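Bifunctional protein FolD (Thermus thermophilus, PDB 6V6Y) probably oxidises 5,10-methylenetetrahydrofolate with NADP+ and then hydrolyses the methenyl product to 10-formyltetrahydrofolate, feeding one-carbon metabolism. Local coordinates at residues L211-K214 and E215-R218; A42-A45 and Y46-K50; V143-L146 and K147-V151. All blocks are in the same frame, centred on the assembly; numbering follows the deposited sequence.

Interaction 1: L211-K214 and E215-R218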
# COMPACT_ATOMS: atom_id res chain seq x y z
N LEU A 211 -15.30 -21.78 -2.26
CA LEU A 211 -14.00 -22.20 -2.77
C LEU A 211 -13.13 -22.80 -1.67
O LEU A 211 -12.54 -23.88 -1.85
CB LEU A 211 -13.33 -21.00 -3.44
CG LEU A 211 -12.05 -21.03 -4.27
CD1 LEU A 211 -10.86 -20.81 -3.40
CD2 LEU A 211 -11.93 -22.34 -4.98
N VAL A 212 -13.06 -22.16 -0.51
CA VAL A 212 -12.14 -22.59 0.54
C VAL A 212 -12.73 -23.76 1.32
O VAL A 212 -13.77 -23.63 1.98
CB VAL A 212 -11.79 -21.42 1.47
CG1 VAL A 212 -10.94 -21.89 2.67
CG2 VAL A 212 -11.09 -20.31 0.68
N ARG A 213 -12.04 -24.90 1.29
CA ARG A 213 -12.45 -26.13 1.95
C ARG A 213 -11.71 -26.30 3.27
O ARG A 213 -10.78 -25.55 3.59
CB ARG A 213 -12.21 -27.35 1.04
CG ARG A 213 -12.65 -27.16 -0.42
CD ARG A 213 -14.16 -26.99 -0.55
NE ARG A 213 -14.88 -28.03 0.19
CZ ARG A 213 -15.75 -28.88 -0.36
NH1 ARG A 213 -16.02 -28.81 -1.65
NH2 ARG A 213 -16.36 -29.80 0.39
N LYS A 214 -12.11 -27.30 4.05
CA LYS A 214 -11.58 -27.40 5.41
C LYS A 214 -10.12 -27.80 5.43
O LYS A 214 -9.40 -27.49 6.39
CB LYS A 214 -12.42 -28.38 6.24
CG LYS A 214 -12.68 -29.73 5.61
CD LYS A 214 -13.19 -30.72 6.65
CE LYS A 214 -14.09 -31.80 6.05
NZ LYS A 214 -13.33 -32.86 5.33
N GLU A 215 -9.66 -28.52 4.40
CA GLU A 215 -8.26 -28.90 4.33
C GLU A 215 -7.36 -27.68 4.14
O GLU A 215 -6.17 -27.75 4.46
CB GLU A 215 -8.03 -29.89 3.20
CG GLU A 215 -8.59 -31.27 3.47
CD GLU A 215 -10.08 -31.36 3.16
OE1 GLU A 215 -10.59 -30.49 2.39
OE2 GLU A 215 -10.73 -32.30 3.69
N TRP A 216 -7.92 -26.58 3.61
CA TRP A 216 -7.17 -25.34 3.45
C TRP A 216 -6.97 -24.60 4.76
O TRP A 216 -6.21 -23.63 4.79
CB TRP A 216 -7.88 -24.39 2.50
CG TRP A 216 -8.26 -24.90 1.15
CD1 TRP A 216 -8.60 -26.18 0.80
CD2 TRP A 216 -8.38 -24.11 -0.04
NE1 TRP A 216 -8.92 -26.23 -0.54
CE2 TRP A 216 -8.79 -24.97 -1.08
CE3 TRP A 216 -8.16 -22.75 -0.33
CZ2 TRP A 216 -8.98 -24.53 -2.39
CZ3 TRP A 216 -8.35 -22.30 -1.63
CH2 TRP A 216 -8.76 -23.20 -2.64
N VAL A 217 -7.65 -25.00 5.84
CA VAL A 217 -7.75 -24.16 7.03
C VAL A 217 -6.99 -24.81 8.18
O VAL A 217 -7.14 -26.01 8.44
CB VAL A 217 -9.22 -23.90 7.40
CG1 VAL A 217 -9.31 -22.93 8.57
CG2 VAL A 217 -9.95 -23.32 6.20
N ARG A 218 -6.20 -23.99 8.86
CA ARG A 218 -5.53 -24.40 10.08
C ARG A 218 -6.52 -24.64 11.21
O ARG A 218 -7.46 -23.86 11.42
CB ARG A 218 -4.54 -23.31 10.50
CG ARG A 218 -3.67 -23.64 11.69
CD ARG A 218 -2.51 -22.66 11.76
NE ARG A 218 -1.84 -22.73 13.05
CZ ARG A 218 -0.80 -21.98 13.39
NH1 ARG A 218 -0.31 -21.11 12.52
NH2 ARG A 218 -0.25 -22.09 14.59
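With CG of Trp216 anti to its carbonyl carbon (chi1 -53°), the indole lays one face against the backbone of Leu211 to Arg213, with Leu211 O, Val212 CA and Arg213 N over it; CG of Leu211, anti to its own nitrogen (chi1 -171°), sends CD1 across to the six-membered ring. There Leu211 CD1 reaches Trp216 CH2 at 3.3 Å, the two side chains meeting at about a right angle. Val212 CA makes a CH-pi contact, 4.2 Å from the centroid of the six-membered ring of Trp216, and Val212 CG2 touches the rim at Trp216 CE3. A flat, broad indole suits this place because one face serves three successive residues. Were Trp216 cut back to alanine, Leu211 CD1 and the chain at Val212 would probably lose their apolar partner and a gap would open beside helix 192-196.

Two backbone bonds close the 3-10 turn: Trp216 N to Arg213 O (3.0 Å) and Val217 N to Lys214 O (3.1 Å). Lys214 and Glu215 lie side by side, Lys214 NZ meeting the syn side of Glu215 OE2 in a salt bridge, while Arg213 pairs with Glu242. The turn lies in the loop between strands 201-204 and 222-225, Trp216 packing on Leu192 and Pro193 of helix 192-196.

Interaction 2: A42-A45 and Y46-K50; sequences ASVA and YVRLK
Tyr46 meets Ala42 one helical turn back, and the backbone hydrogen bonds that begin there carry most of this contact. Four i to i+4 bonds of 3.0 to 3.1 Å follow in succession: Tyr46 N to Ala42 O, Val47 N to Ser43 O, Arg48 N to Val44 O and Leu49 N to Ala45 O. The bond from Val47 N to Ser43 O is the straightest, with an N-H...O angle of 173°, whereas that from Leu49 N to Ala45 O is bent to 144°. Together they give an unbroken alpha-helical ladder.

Side chains meeting backbone carbonyls form the second group. Tyr46 CD2 lies 3.5 Å from Ala42 O, the ring leaning obliquely beside that carbonyl. Val47 straddles two carbonyls with its branches: CG1, anti to its carbonyl carbon (chi1 -47°), comes to 3.2 Å from Ser43 O, and CG2 lies near Val44 O. Branching at CB is what lets Val47 set one methyl beside each of these oxygens.

Contacts between side chains are sparse. The chain of Arg48 leaves the helix with CG anti to its nitrogen, then bends at chi3, which swings Arg48 NH2 back to 4.1 Å from Val44 CG1. This is a loose, oblique approach, in which the long arginine keeps its charge on the outer surface. The polar end of Ser43 turns instead to Asp40, which its OG hydrogen-bonds near the start of the helix.

Helix 41-57 is the crossover of the beta-alpha-beta unit between strands 31-37 and 60-66. Val47 packs on Val34 and Arg36 of strand 31-37, Tyr46 lies near Val228 and the bound NADP, and Leu49 and Lys50 touch Val262 and Leu265 of helix 257-276.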
# COMPACT_ATOMS: atom_id res chain seq x y z
N ALA A 42 -27.85 -5.60 -8.30
CA ALA A 42 -26.99 -5.63 -7.12
C ALA A 42 -26.63 -4.22 -6.69
O ALA A 42 -26.55 -3.93 -5.49
CB ALA A 42 -25.74 -6.45 -7.40
N SER A 43 -26.40 -3.32 -7.66
CA SER A 43 -26.09 -1.94 -7.30
C SER A 43 -27.29 -1.27 -6.63
O SER A 43 -27.14 -0.62 -5.59
CB SER A 43 -25.66 -1.17 -8.54
OG SER A 43 -24.49 -1.74 -9.11
N VAL A 44 -28.49 -1.45 -7.19
CA VAL A 44 -29.69 -0.89 -6.58
C VAL A 44 -29.81 -1.31 -5.12
O VAL A 44 -30.02 -0.47 -4.23
CB VAL A 44 -30.94 -1.30 -7.39
CG1 VAL A 44 -32.19 -0.85 -6.67
CG2 VAL A 44 -30.87 -0.70 -8.79
N ALA A 45 -29.67 -2.61 -4.85
CA ALA A 45 -29.84 -3.12 -3.49
C ALA A 45 -28.80 -2.56 -2.53
O ALA A 45 -29.13 -2.18 -1.39
CB ALA A 45 -29.80 -4.65 -3.51
N TYR A 46 -27.53 -2.49 -2.96
CA TYR A 46 -26.47 -1.95 -2.10
C TYR A 46 -26.76 -0.51 -1.71
O TYR A 46 -26.68 -0.15 -0.52
CB TYR A 46 -25.12 -2.04 -2.82
CG TYR A 46 -24.39 -3.33 -2.56
CD1 TYR A 46 -24.49 -3.96 -1.33
CD2 TYR A 46 -23.61 -3.92 -3.56
CE1 TYR A 46 -23.83 -5.15 -1.08
CE2 TYR A 46 -22.94 -5.11 -3.32
CZ TYR A 46 -23.05 -5.72 -2.07
OH TYR A 46 -22.39 -6.91 -1.80
N VAL A 47 -27.06 0.35 -2.68
CA VAL A 47 -27.23 1.76 -2.34
C VAL A 47 -28.48 1.95 -1.48
O VAL A 47 -28.47 2.74 -0.53
CB VAL A 47 -27.27 2.65 -3.60
CG1 VAL A 47 -26.12 2.28 -4.54
CG2 VAL A 47 -28.62 2.62 -4.31
N ARG A 48 -29.53 1.18 -1.76
CA ARG A 48 -30.73 1.25 -0.94
C ARG A 48 -30.42 0.94 0.52
O ARG A 48 -31.00 1.55 1.43
CB ARG A 48 -31.79 0.30 -1.49
CG ARG A 48 -33.06 0.26 -0.67
CD ARG A 48 -33.97 -0.86 -1.13
NE ARG A 48 -34.47 -0.63 -2.48
CZ ARG A 48 -35.11 -1.55 -3.19
NH1 ARG A 48 -35.32 -2.77 -2.68
NH2 ARG A 48 -35.54 -1.26 -4.42
N LEU A 49 -29.49 0.02 0.75
CA LEU A 49 -29.11 -0.33 2.12
C LEU A 49 -28.22 0.73 2.76
O LEU A 49 -28.35 1.03 3.95
CB LEU A 49 -28.45 -1.70 2.08
CG LEU A 49 -27.62 -2.26 3.21
CD1 LEU A 49 -28.41 -2.24 4.51
CD2 LEU A 49 -27.21 -3.68 2.82
N LYS A 50 -27.30 1.32 1.99
CA LYS A 50 -26.51 2.43 2.52
C LYS A 50 -27.39 3.63 2.86
O LYS A 50 -27.24 4.24 3.92
CB LYS A 50 -25.43 2.82 1.51
CG LYS A 50 -24.52 1.65 1.12
CD LYS A 50 -23.59 1.98 -0.05
CE LYS A 50 -22.65 0.78 -0.37
NZ LYS A 50 -21.34 1.24 -0.92

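Interaction 3: V143-L146 and K147-V151; sequences VRLL and KHYGV
Lys147 N bonds Val143 O (3.0 Å), His148 N bonds Arg144 O (2.7 Å) and Tyr149 N bonds Leu145 O, so the i to i+4 pattern runs on to Tyr149 N, though Tyr149 itself already leaves helical backbone angles. Gly150 then takes a positive phi of 83°, and the chain turns back so that Val151 N reaches Leu146 O at 3.0 Å while Gly150 N bonds Lys147 O at 3.2 Å. Glycine fits because a CB at these backbone angles would collide with the carbonyl oxygen of Tyr149.

The reversal lays Val151 against Leu146: the branch Val151 CG2 lies 4.1 Å from Leu146 CD2, two apolar side chains crossing as the helix ends. Leu146 also packs on Ile222 and Val224 of strand 222-225, so a leucine suits its buried place. Leu145 CD2 approaches Tyr149 CD2 at 4.1 Å; the tyrosine, CG anti to its carbonyl carbon (chi1 -78°), carries its ring past Leu145 O, and its hydroxyl bonds Ser7 O. His148 CD2 stands over the centre of the Tyr149 ring, 3.7 Å above its plane, while Tyr149 CD2 lies at the histidine's ring edge. The aliphatic part of Lys147 runs alongside Val143 before NZ pairs with Glu178.

The paired bonds, the positive-phi glycine and the apolar contact beyond it make this a Schellman motif, which ends helix 137-148 in the NADP-binding domain.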
# COMPACT_ATOMS: atom_id res chain seq x y z
N VAL A 143 -11.10 -5.38 10.19
CA VAL A 143 -10.24 -5.13 11.35
C VAL A 143 -11.10 -4.91 12.61
O VAL A 143 -10.89 -5.55 13.64
CB VAL A 143 -9.30 -3.94 11.09
CG1 VAL A 143 -8.52 -3.59 12.34
CG2 VAL A 143 -8.33 -4.25 9.95
N ARG A 144 -12.09 -4.01 12.51
CA ARG A 144 -12.93 -3.72 13.68
C ARG A 144 -13.65 -4.97 14.17
O ARG A 144 -13.72 -5.22 15.38
CB ARG A 144 -13.93 -2.62 13.34
CG ARG A 144 -15.01 -2.44 14.40
CD ARG A 144 -14.70 -1.29 15.34
NE ARG A 144 -15.62 -1.27 16.48
CZ ARG A 144 -16.03 -0.17 17.10
NH1 ARG A 144 -15.60 1.02 16.69
NH2 ARG A 144 -16.87 -0.26 18.13
N LEU A 145 -14.17 -5.78 13.24
CA LEU A 145 -14.85 -7.01 13.64
C LEU A 145 -13.92 -7.91 14.44
O LEU A 145 -14.31 -8.43 15.50
CB LEU A 145 -15.40 -7.73 12.41
CG LEU A 145 -16.19 -9.02 12.68
CD1 LEU A 145 -17.29 -9.17 11.67
CD2 LEU A 145 -15.27 -10.26 12.63
N LEU A 146 -12.68 -8.11 13.96
CA LEU A 146 -11.75 -8.98 14.68
C LEU A 146 -11.43 -8.43 16.06
O LEU A 146 -11.38 -9.18 17.04
CB LEU A 146 -10.46 -9.18 13.88
CG LEU A 146 -10.59 -9.95 12.56
CD1 LEU A 146 -9.42 -9.62 11.59
CD2 LEU A 146 -10.68 -11.44 12.81
N LYS A 147 -11.20 -7.12 16.16
CA LYS A 147 -10.92 -6.54 17.46
C LYS A 147 -12.15 -6.58 18.36
O LYS A 147 -12.01 -6.73 19.58
CB LYS A 147 -10.42 -5.11 17.31
CG LYS A 147 -8.98 -5.01 16.75
CD LYS A 147 -8.62 -3.58 16.41
CE LYS A 147 -7.48 -3.05 17.28
NZ LYS A 147 -7.05 -1.71 16.76
N HIS A 148 -13.34 -6.45 17.78
CA HIS A 148 -14.55 -6.55 18.60
C HIS A 148 -14.61 -7.89 19.29
O HIS A 148 -14.88 -7.97 20.49
CB HIS A 148 -15.80 -6.32 17.74
CG HIS A 148 -17.08 -6.54 18.49
ND1 HIS A 148 -17.74 -5.52 19.14
CD2 HIS A 148 -17.81 -7.66 18.69
CE1 HIS A 148 -18.83 -6.01 19.72
NE2 HIS A 148 -18.90 -7.30 19.46
N TYR A 149 -14.29 -8.97 18.57
CA TYR A 149 -14.39 -10.30 19.14
C TYR A 149 -13.12 -10.74 19.87
O TYR A 149 -12.94 -11.95 20.10
CB TYR A 149 -14.76 -11.31 18.04
CG TYR A 149 -16.23 -11.24 17.71
CD1 TYR A 149 -17.19 -11.68 18.63
CD2 TYR A 149 -16.67 -10.68 16.51
CE1 TYR A 149 -18.56 -11.59 18.35
CE2 TYR A 149 -18.04 -10.60 16.21
CZ TYR A 149 -18.98 -11.06 17.15
OH TYR A 149 -20.34 -10.98 16.87
N GLY A 150 -12.26 -9.80 20.26
CA GLY A 150 -11.14 -10.13 21.12
C GLY A 150 -9.90 -10.69 20.46
O GLY A 150 -9.02 -11.21 21.17
N VAL A 151 -9.76 -10.62 19.14
CA VAL A 151 -8.53 -11.09 18.50
C VAL A 151 -7.44 -10.04 18.71
O VAL A 151 -7.63 -8.86 18.38
CB VAL A 151 -8.74 -11.37 17.00
CG1 VAL A 151 -7.52 -12.09 16.42
CG2 VAL A 151 -10.00 -12.19 16.78

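How the interactions relate
Along the chain the order is interaction 2, interaction 3, interaction 1, and none touches another. Interaction 2 belongs to the catalytic domain, on the helix of its beta-alpha-beta unit; interactions 3 and 1 both lie in the NADP-binding domain. The centres of interactions 2 and 3, on opposite sides of the chain's centre, are about 26 Å apart. Those of interactions 1 and 3 are about 22 Å apart, and those of interactions 1 and 2 about 31 Å. Helix 257-276 touches both interaction 2 and interaction 3, and strand 222-225 follows interaction 1 and packs against interaction 3. Leu211 and Tyr46 each come near the bound NADP, so the cofactor, held by the NADP-binding domain, also approaches the catalytic domain.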